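Local coordinates for solute-binding protein (Thermoactinomyces vulgaris, PDB 2ZYM) that probably captures cyclodextrins and related glucose oligosaccharides outside the cell and delivers them for uptake across the membrane, at residues 19-24 / 47-52; 76-81 / 283-288; 94-99 / 118-123. All blocks are in the same frame, centred on the assembly; numbering follows the deposited sequence.

Contact 1: 19-24 / 47-52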
# COMPACT_ATOMS: atom_id res chain seq x y z
N ASP A 19 28.53 -18.15 -5.13
CA ASP A 19 27.22 -17.60 -5.44
C ASP A 19 26.77 -16.54 -4.45
O ASP A 19 26.82 -16.74 -3.23
CB ASP A 19 26.17 -18.72 -5.55
CG ASP A 19 26.20 -19.42 -6.90
OD1 ASP A 19 26.40 -20.66 -6.93
OD2 ASP A 19 26.04 -18.74 -7.94
N LYS A 20 26.35 -15.40 -4.99
CA LYS A 20 25.80 -14.31 -4.19
C LYS A 20 24.51 -13.81 -4.81
O LYS A 20 24.41 -13.65 -6.03
CB LYS A 20 26.81 -13.16 -4.07
CG LYS A 20 26.39 -12.06 -3.10
CD LYS A 20 27.26 -10.83 -3.27
CE LYS A 20 26.75 -9.68 -2.42
NZ LYS A 20 27.62 -8.48 -2.54
N LEU A 21 23.51 -13.58 -3.96
CA LEU A 21 22.26 -12.96 -4.37
C LEU A 21 22.10 -11.61 -3.68
O LEU A 21 22.60 -11.41 -2.57
CB LEU A 21 21.06 -13.87 -4.06
CG LEU A 21 20.97 -15.22 -4.79
CD1 LEU A 21 19.94 -16.11 -4.12
CD2 LEU A 21 20.66 -15.04 -6.27
N VAL A 22 21.42 -10.68 -4.35
CA VAL A 22 21.15 -9.36 -3.80
C VAL A 22 19.64 -9.17 -3.66
O VAL A 22 18.88 -9.45 -4.60
CB VAL A 22 21.77 -8.23 -4.66
CG1 VAL A 22 21.51 -6.85 -4.05
CG2 VAL A 22 23.27 -8.45 -4.83
N VAL A 23 19.21 -8.70 -2.49
CA VAL A 23 17.80 -8.49 -2.19
C VAL A 23 17.57 -7.04 -1.76
O VAL A 23 18.31 -6.52 -0.92
CB VAL A 23 17.33 -9.47 -1.08
CG1 VAL A 23 15.97 -9.08 -0.53
CG2 VAL A 23 17.29 -10.90 -1.60
N TRP A 24 16.57 -6.39 -2.34
CA TRP A 24 16.15 -5.07 -1.86
C TRP A 24 14.90 -5.16 -0.98
O TRP A 24 13.84 -5.61 -1.43
CB TRP A 24 15.89 -4.09 -3.02
CG TRP A 24 17.09 -3.69 -3.83
CD1 TRP A 24 18.41 -3.84 -3.49
CD2 TRP A 24 17.07 -3.02 -5.09
NE1 TRP A 24 19.21 -3.33 -4.49
CE2 TRP A 24 18.41 -2.82 -5.48
CE3 TRP A 24 16.05 -2.57 -5.94
CZ2 TRP A 24 18.76 -2.19 -6.68
CZ3 TRP A 24 16.39 -1.96 -7.14
CH2 TRP A 24 17.74 -1.77 -7.50
N THR A 47 21.96 -23.10 2.34
CA THR A 47 22.34 -23.34 0.94
C THR A 47 23.79 -23.00 0.60
O THR A 47 24.32 -23.49 -0.40
CB THR A 47 21.41 -22.57 -0.03
OG1 THR A 47 21.63 -21.16 0.11
CG2 THR A 47 19.94 -22.90 0.24
N GLY A 48 24.42 -22.17 1.43
CA GLY A 48 25.77 -21.69 1.15
C GLY A 48 25.81 -20.49 0.23
O GLY A 48 26.88 -19.91 0.01
N ILE A 49 24.66 -20.11 -0.33
CA ILE A 49 24.58 -18.92 -1.18
C ILE A 49 24.49 -17.68 -0.31
O ILE A 49 23.55 -17.52 0.48
CB ILE A 49 23.37 -18.96 -2.17
CG1 ILE A 49 23.51 -20.09 -3.19
CG2 ILE A 49 23.23 -17.65 -2.93
CD1 ILE A 49 22.43 -21.13 -3.11
N GLN A 50 25.48 -16.80 -0.44
CA GLN A 50 25.49 -15.54 0.29
C GLN A 50 24.35 -14.67 -0.21
O GLN A 50 24.06 -14.63 -1.40
CB GLN A 50 26.84 -14.82 0.12
CG GLN A 50 28.06 -15.63 0.58
CD GLN A 50 27.91 -16.23 1.98
OE1 GLN A 50 28.08 -17.43 2.17
NE2 GLN A 50 27.58 -15.39 2.95
N VAL A 51 23.67 -14.01 0.72
CA VAL A 51 22.57 -13.10 0.38
C VAL A 51 22.79 -11.77 1.08
O VAL A 51 22.93 -11.71 2.30
CB VAL A 51 21.18 -13.68 0.76
CG1 VAL A 51 20.07 -12.76 0.28
CG2 VAL A 51 20.99 -15.08 0.19
N GLU A 52 22.84 -10.70 0.29
CA GLU A 52 22.95 -9.35 0.83
C GLU A 52 21.58 -8.69 0.77
O GLU A 52 20.98 -8.56 -0.31
CB GLU A 52 23.99 -8.53 0.07
CG GLU A 52 24.41 -7.26 0.80
CD GLU A 52 25.26 -6.32 -0.04
OE1 GLU A 52 25.52 -6.61 -1.23
OE2 GLU A 52 25.66 -5.26 0.49

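Contact 2: 76-81 / 283-288. With GLC (alpha-D-glucopyranose), chain B.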
# COMPACT_ATOMS: atom_id res chain seq x y z
N ASP A 76 18.51 -9.11 -7.35
CA ASP A 76 17.84 -10.29 -7.90
C ASP A 76 16.37 -10.29 -7.49
O ASP A 76 15.49 -10.53 -8.32
CB ASP A 76 18.53 -11.56 -7.41
CG ASP A 76 19.97 -11.64 -7.86
OD1 ASP A 76 20.21 -12.00 -9.03
OD2 ASP A 76 20.86 -11.36 -7.04
N LEU A 77 16.12 -10.02 -6.21
CA LEU A 77 14.76 -9.92 -5.70
C LEU A 77 14.45 -8.49 -5.27
O LEU A 77 15.25 -7.84 -4.59
CB LEU A 77 14.52 -10.88 -4.53
CG LEU A 77 14.60 -12.39 -4.78
CD1 LEU A 77 14.23 -13.13 -3.51
CD2 LEU A 77 13.72 -12.84 -5.94
N VAL A 78 13.28 -8.02 -5.69
CA VAL A 78 12.80 -6.69 -5.35
C VAL A 78 11.37 -6.79 -4.81
O VAL A 78 10.76 -7.86 -4.85
CB VAL A 78 12.88 -5.73 -6.57
CG1 VAL A 78 14.33 -5.47 -6.95
CG2 VAL A 78 12.09 -6.28 -7.76
N THR A 79 10.84 -5.68 -4.31
CA THR A 79 9.50 -5.65 -3.73
C THR A 79 8.88 -4.26 -3.79
O THR A 79 9.54 -3.26 -3.52
CB THR A 79 9.48 -6.19 -2.26
OG1 THR A 79 8.16 -6.09 -1.72
CG2 THR A 79 10.47 -5.43 -1.36
N TRP A 80 7.60 -4.23 -4.18
CA TRP A 80 6.77 -3.02 -4.13
C TRP A 80 5.30 -3.41 -4.22
O TRP A 80 4.99 -4.56 -4.57
CB TRP A 80 7.16 -2.02 -5.23
CG TRP A 80 7.18 -2.57 -6.63
CD1 TRP A 80 6.10 -2.83 -7.43
CD2 TRP A 80 8.34 -2.87 -7.42
NE1 TRP A 80 6.52 -3.30 -8.66
CE2 TRP A 80 7.89 -3.33 -8.67
CE3 TRP A 80 9.72 -2.80 -7.18
CZ2 TRP A 80 8.77 -3.72 -9.69
CZ3 TRP A 80 10.59 -3.19 -8.19
CH2 TRP A 80 10.11 -3.65 -9.43
N PRO A 81 4.37 -2.48 -3.88
CA PRO A 81 2.94 -2.78 -3.99
C PRO A 81 2.51 -3.15 -5.41
O PRO A 81 3.03 -2.59 -6.38
CB PRO A 81 2.28 -1.47 -3.53
CG PRO A 81 3.30 -0.82 -2.67
CD PRO A 81 4.60 -1.13 -3.34
N GLY A 283 4.56 -8.23 -2.71
CA GLY A 283 5.22 -9.51 -2.93
C GLY A 283 6.69 -9.34 -3.23
O GLY A 283 7.17 -8.22 -3.41
N TRP A 284 7.41 -10.45 -3.26
CA TRP A 284 8.77 -10.48 -3.80
C TRP A 284 8.65 -10.70 -5.30
O TRP A 284 7.89 -11.55 -5.74
CB TRP A 284 9.58 -11.64 -3.21
CG TRP A 284 10.06 -11.44 -1.80
CD1 TRP A 284 9.76 -12.21 -0.72
CD2 TRP A 284 10.94 -10.42 -1.33
NE1 TRP A 284 10.40 -11.73 0.40
CE2 TRP A 284 11.13 -10.63 0.05
CE3 TRP A 284 11.60 -9.34 -1.94
CZ2 TRP A 284 11.94 -9.80 0.84
CZ3 TRP A 284 12.40 -8.51 -1.16
CH2 TRP A 284 12.56 -8.75 0.22
N TYR A 285 9.41 -9.93 -6.08
CA TYR A 285 9.46 -10.14 -7.53
C TYR A 285 10.87 -10.47 -7.99
O TYR A 285 11.85 -10.14 -7.31
CB TYR A 285 8.93 -8.92 -8.29
CG TYR A 285 7.69 -8.31 -7.69
CD1 TYR A 285 6.49 -9.01 -7.66
CD2 TYR A 285 7.73 -7.02 -7.17
CE1 TYR A 285 5.34 -8.43 -7.11
CE2 TYR A 285 6.60 -6.44 -6.61
CZ TYR A 285 5.41 -7.15 -6.58
OH TYR A 285 4.29 -6.57 -6.03
N LEU A 286 10.96 -11.12 -9.14
CA LEU A 286 12.24 -11.53 -9.72
C LEU A 286 12.61 -10.61 -10.88
O LEU A 286 11.88 -10.53 -11.87
CB LEU A 286 12.17 -12.99 -10.19
CG LEU A 286 13.41 -13.63 -10.83
CD1 LEU A 286 14.61 -13.58 -9.90
CD2 LEU A 286 13.12 -15.06 -11.27
N SER A 287 13.73 -9.91 -10.74
CA SER A 287 14.22 -9.01 -11.78
C SER A 287 14.49 -9.75 -13.08
O SER A 287 15.07 -10.84 -13.08
CB SER A 287 15.48 -8.29 -11.31
OG SER A 287 16.14 -7.67 -12.40
N ALA A 288 14.07 -9.15 -14.20
CA ALA A 288 14.33 -9.71 -15.52
C ALA A 288 15.82 -9.71 -15.85
O ALA A 288 16.26 -10.39 -16.79
CB ALA A 288 13.55 -8.93 -16.58
C1 GLC B . 1.93 2.37 1.91
C2 GLC B . 1.32 1.27 1.01
C3 GLC B . 1.54 1.63 -0.45
C4 GLC B . 0.89 2.98 -0.73
C5 GLC B . 1.51 4.07 0.16
C6 GLC B . 0.88 5.42 -0.08
O2 GLC B . 1.94 0.02 1.29
O3 GLC B . 0.95 0.63 -1.30
O4 GLC B . 1.10 3.32 -2.08
O5 GLC B . 1.31 3.66 1.59
O6 GLC B . 1.44 6.47 0.70

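Contact 3: 94-99 / 118-123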
# COMPACT_ATOMS: atom_id res chain seq x y z
N LEU A 94 10.59 -7.20 -14.80
CA LEU A 94 10.39 -8.45 -14.07
C LEU A 94 10.10 -9.63 -14.99
O LEU A 94 9.55 -9.47 -16.08
CB LEU A 94 9.26 -8.30 -13.04
CG LEU A 94 9.27 -7.09 -12.10
CD1 LEU A 94 7.99 -7.03 -11.28
CD2 LEU A 94 10.50 -7.11 -11.19
N GLN A 95 10.49 -10.82 -14.53
CA GLN A 95 10.21 -12.07 -15.24
C GLN A 95 9.29 -12.95 -14.40
O GLN A 95 9.35 -12.89 -13.16
CB GLN A 95 11.51 -12.80 -15.59
CG GLN A 95 12.43 -13.08 -14.40
CD GLN A 95 13.68 -13.85 -14.79
OE1 GLN A 95 14.80 -13.36 -14.64
NE2 GLN A 95 13.50 -15.07 -15.29
N PRO A 96 8.44 -13.76 -15.05
CA PRO A 96 7.59 -14.68 -14.28
C PRO A 96 8.40 -15.68 -13.46
O PRO A 96 9.54 -16.01 -13.83
CB PRO A 96 6.77 -15.41 -15.36
CG PRO A 96 7.48 -15.16 -16.64
CD PRO A 96 8.19 -13.86 -16.50
N ILE A 97 7.83 -16.14 -12.36
CA ILE A 97 8.53 -17.04 -11.44
C ILE A 97 8.06 -18.49 -11.60
O ILE A 97 6.88 -18.75 -11.87
CB ILE A 97 8.41 -16.57 -9.97
CG1 ILE A 97 6.95 -16.35 -9.56
CG2 ILE A 97 9.18 -15.28 -9.76
CD1 ILE A 97 6.46 -17.31 -8.52
N GLN A 98 8.99 -19.43 -11.44
CA GLN A 98 8.71 -20.84 -11.66
C GLN A 98 8.68 -21.59 -10.34
O GLN A 98 9.72 -21.86 -9.74
CB GLN A 98 9.73 -21.47 -12.61
CG GLN A 98 10.25 -20.54 -13.70
CD GLN A 98 9.17 -19.70 -14.37
OE1 GLN A 98 8.04 -20.15 -14.57
NE2 GLN A 98 9.52 -18.47 -14.72
N VAL A 99 7.46 -21.90 -9.90
CA VAL A 99 7.23 -22.56 -8.63
C VAL A 99 6.22 -23.68 -8.80
O VAL A 99 5.38 -23.63 -9.71
CB VAL A 99 6.76 -21.56 -7.54
CG1 VAL A 99 7.87 -20.58 -7.17
CG2 VAL A 99 5.51 -20.81 -7.98
N GLY A 118 -1.13 -10.85 -17.17
CA GLY A 118 -1.11 -11.50 -18.49
C GLY A 118 -1.09 -13.02 -18.42
O GLY A 118 -0.52 -13.68 -19.29
N GLY A 119 -1.71 -13.56 -17.37
CA GLY A 119 -1.75 -15.00 -17.13
C GLY A 119 -0.48 -15.58 -16.51
O GLY A 119 -0.35 -16.80 -16.40
N LYS A 120 0.44 -14.71 -16.11
CA LYS A 120 1.72 -15.13 -15.56
C LYS A 120 1.89 -14.65 -14.13
O LYS A 120 1.50 -13.52 -13.80
CB LYS A 120 2.86 -14.61 -16.43
CG LYS A 120 2.92 -15.21 -17.82
CD LYS A 120 3.90 -14.44 -18.70
CE LYS A 120 4.54 -15.34 -19.75
NZ LYS A 120 3.56 -16.10 -20.58
N LEU A 121 2.46 -15.50 -13.28
CA LEU A 121 2.71 -15.16 -11.88
C LEU A 121 4.08 -14.52 -11.72
O LEU A 121 5.09 -15.09 -12.15
CB LEU A 121 2.58 -16.40 -10.99
CG LEU A 121 2.77 -16.24 -9.47
CD1 LEU A 121 1.63 -15.47 -8.83
CD2 LEU A 121 2.92 -17.60 -8.83
N TYR A 122 4.12 -13.35 -11.09
CA TYR A 122 5.34 -12.56 -11.00
C TYR A 122 5.96 -12.47 -9.61
O TYR A 122 7.05 -11.92 -9.44
CB TYR A 122 5.12 -11.16 -11.59
CG TYR A 122 5.14 -11.18 -13.10
CD1 TYR A 122 3.97 -11.38 -13.83
CD2 TYR A 122 6.34 -11.04 -13.80
CE1 TYR A 122 3.98 -11.42 -15.22
CE2 TYR A 122 6.37 -11.07 -15.19
CZ TYR A 122 5.19 -11.26 -15.89
OH TYR A 122 5.21 -11.30 -17.27
N GLY A 123 5.28 -13.03 -8.62
CA GLY A 123 5.82 -13.04 -7.27
C GLY A 123 5.08 -13.90 -6.28
O GLY A 123 4.05 -14.50 -6.60
O HOH W 1 8.82 -11.27 -10.95

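Contact 1: 19-24 / 47-52
Leu21 sets its CG and CD1 against the CG2 methyl of Ile49, CG to CG2 measuring 3.8 Å, with the two branched chains slanting across each other. The other branch of Ile49 serves Asp19, whose CB lies 3.8 Å from Ile49 CG1, and one isoleucine thus spans the start of the strand pair. Farther along, Val23 CG2 meets Val51 CG1 at 3.8 Å. Leu299 of helix 293-303 touches Leu21, Val23 and Val51, which places this apolar side against a helix.

Lys20 and Glu52 project from the other face of the sheet, both nearly fully extended. Lys20 holds CG anti to its backbone N (chi1 -173°), which carries NZ diagonally to the neighbouring strand, 3.1 Å from Glu52 OE1, two residues beyond its register partner Gln50. This salt bridge reaches the carboxylate from above, 46° out of its plane.

Parallel pairing supplies the backbone bonds. Gln50 N reaches Asp19 O at 3.1 Å in a bent bond (139° at the hydrogen), whereas the next three are straighter: Leu21 N to Gln50 O, Glu52 N to Leu21 O and Val23 N to Glu52 O. With helix 31-47 linking the strands in sequence, this is a beta-alpha-beta unit. The chemistry divides by face: the buried side relies on apolar branches, while the ion pair joins two exposed residues, where competing water probably makes its contribution modest.

Contact 2: 76-81 / 283-288
Tyr285 sets CE2 over one face of the Trp80 indole, 3.7 Å from Trp80 CD1, with the planes inclined by 49°. The same tyrosine reaches past the indole to the backbone, OH donating to Trp80 O at 2.6 Å, nearly in line with the carbonyl bond. Trp80 CG sits between its backbone N and carbonyl carbon (chi1 53°), which folds the indole back over the tyrosine. A phenylalanine in place of Tyr285 would probably keep the ring contact but leave the buried Trp80 carbonyl without this donor.

On the face shared by Leu77, Thr79 and Trp284, the threonine methyl CG2 approaches Trp284 CZ3 obliquely at 3.6 Å. Val78 O lies at the indole edge, 3.4 Å from Trp284 CE3. Thr79 OG1 donates to Gly283 O at 2.9 Å, from 44° above the carbonyl plane.

The backbones of Val78 and Tyr285 form an antiparallel hydrogen-bonded pair, with Tyr285 N to Val78 O at 2.8 Å. Pro81, the last residue of 76-81, brings CG to 3.1 Å from O3 of a bound glucose. A late strand returning antiparallel beside an early one, with a sugar at the end of the latter, is consistent with the first lobe of a type II periplasmic-binding-protein fold.

Contact 3: 94-99 / 118-123
Pro96 fits its ring into a notch formed by Lys120 and Tyr122, which stand two residues apart along 118-123. Its CD rests 3.6 Å from Tyr122 CE2, with proline and tyrosine lying side by side and pointing the same way, and its CA sits over a face of the phenol ring. Toward the lysine, Pro96 CB meets Lys120 CB at 4.1 Å, a looser wall built from the aliphatic part of that chain. The tyrosine in turn fills the angle made by the backbone from Leu94 to Pro96: Leu94 O is at the ring edge, while Leu94 CB stands 4.1 Å from Tyr122 CD2. Leu85 and Val89 of helix 85-90 also touch this ring.

A second bump-and-hollow pairing lies beyond the proline. Leu121 rests CD2 against the paired ends of Ile97 and Val99, 3.6 Å from Ile97 CD1 and 4.2 Å from Val99 CG2. Ile97 CG1 lies between backbone N and carbonyl carbon (chi1 54°), and this rotation turns CG1 to within 3.4 Å of Leu121 O and directs CD1 onto the leucine. Met300 of helix 293-303 touches Ile97 as well.

The touching parts run 89° apart, so there is no extended strand pairing. A lone direct backbone bond, Ile97 N to Leu121 O at 2.9 Å and nearly straight (166° at the hydrogen), fixes the crossing. Pro96 CA adds a CA-H...O contact to Leu121 O at 3.3 Å. Proline has no N-H to give, so Pro96 takes part through its ring, its CA and carbon contacts. The chemistry is therefore mainly apolar and shape-dependent, with one nearly straight hydrogen bond setting how the two segments meet.

Contact 2 is the middle of the three and touches both others. Contact 1, its centre 14 Å away, joins it through Val22 O to Asp76 N at 2.8 Å and Trp24 N to Leu77 O at 3.0 Å, both probable hydrogen bonds. On the other side contact 3, centred 11 Å away, meets it where Leu286 O lies 3.0 Å from Gln95 N, and strand 278-287 is shared as a neighbour of 94-95 and 120-129. Contacts 1 and 3 do not touch; their nearest atoms are about 9 Å apart. Contact 2 alone reaches sugar, through Pro81, whereas the side chains of Val23 in contact 1 and Leu94 in contact 3 are about 14 Å and 12 Å from a bound glucose.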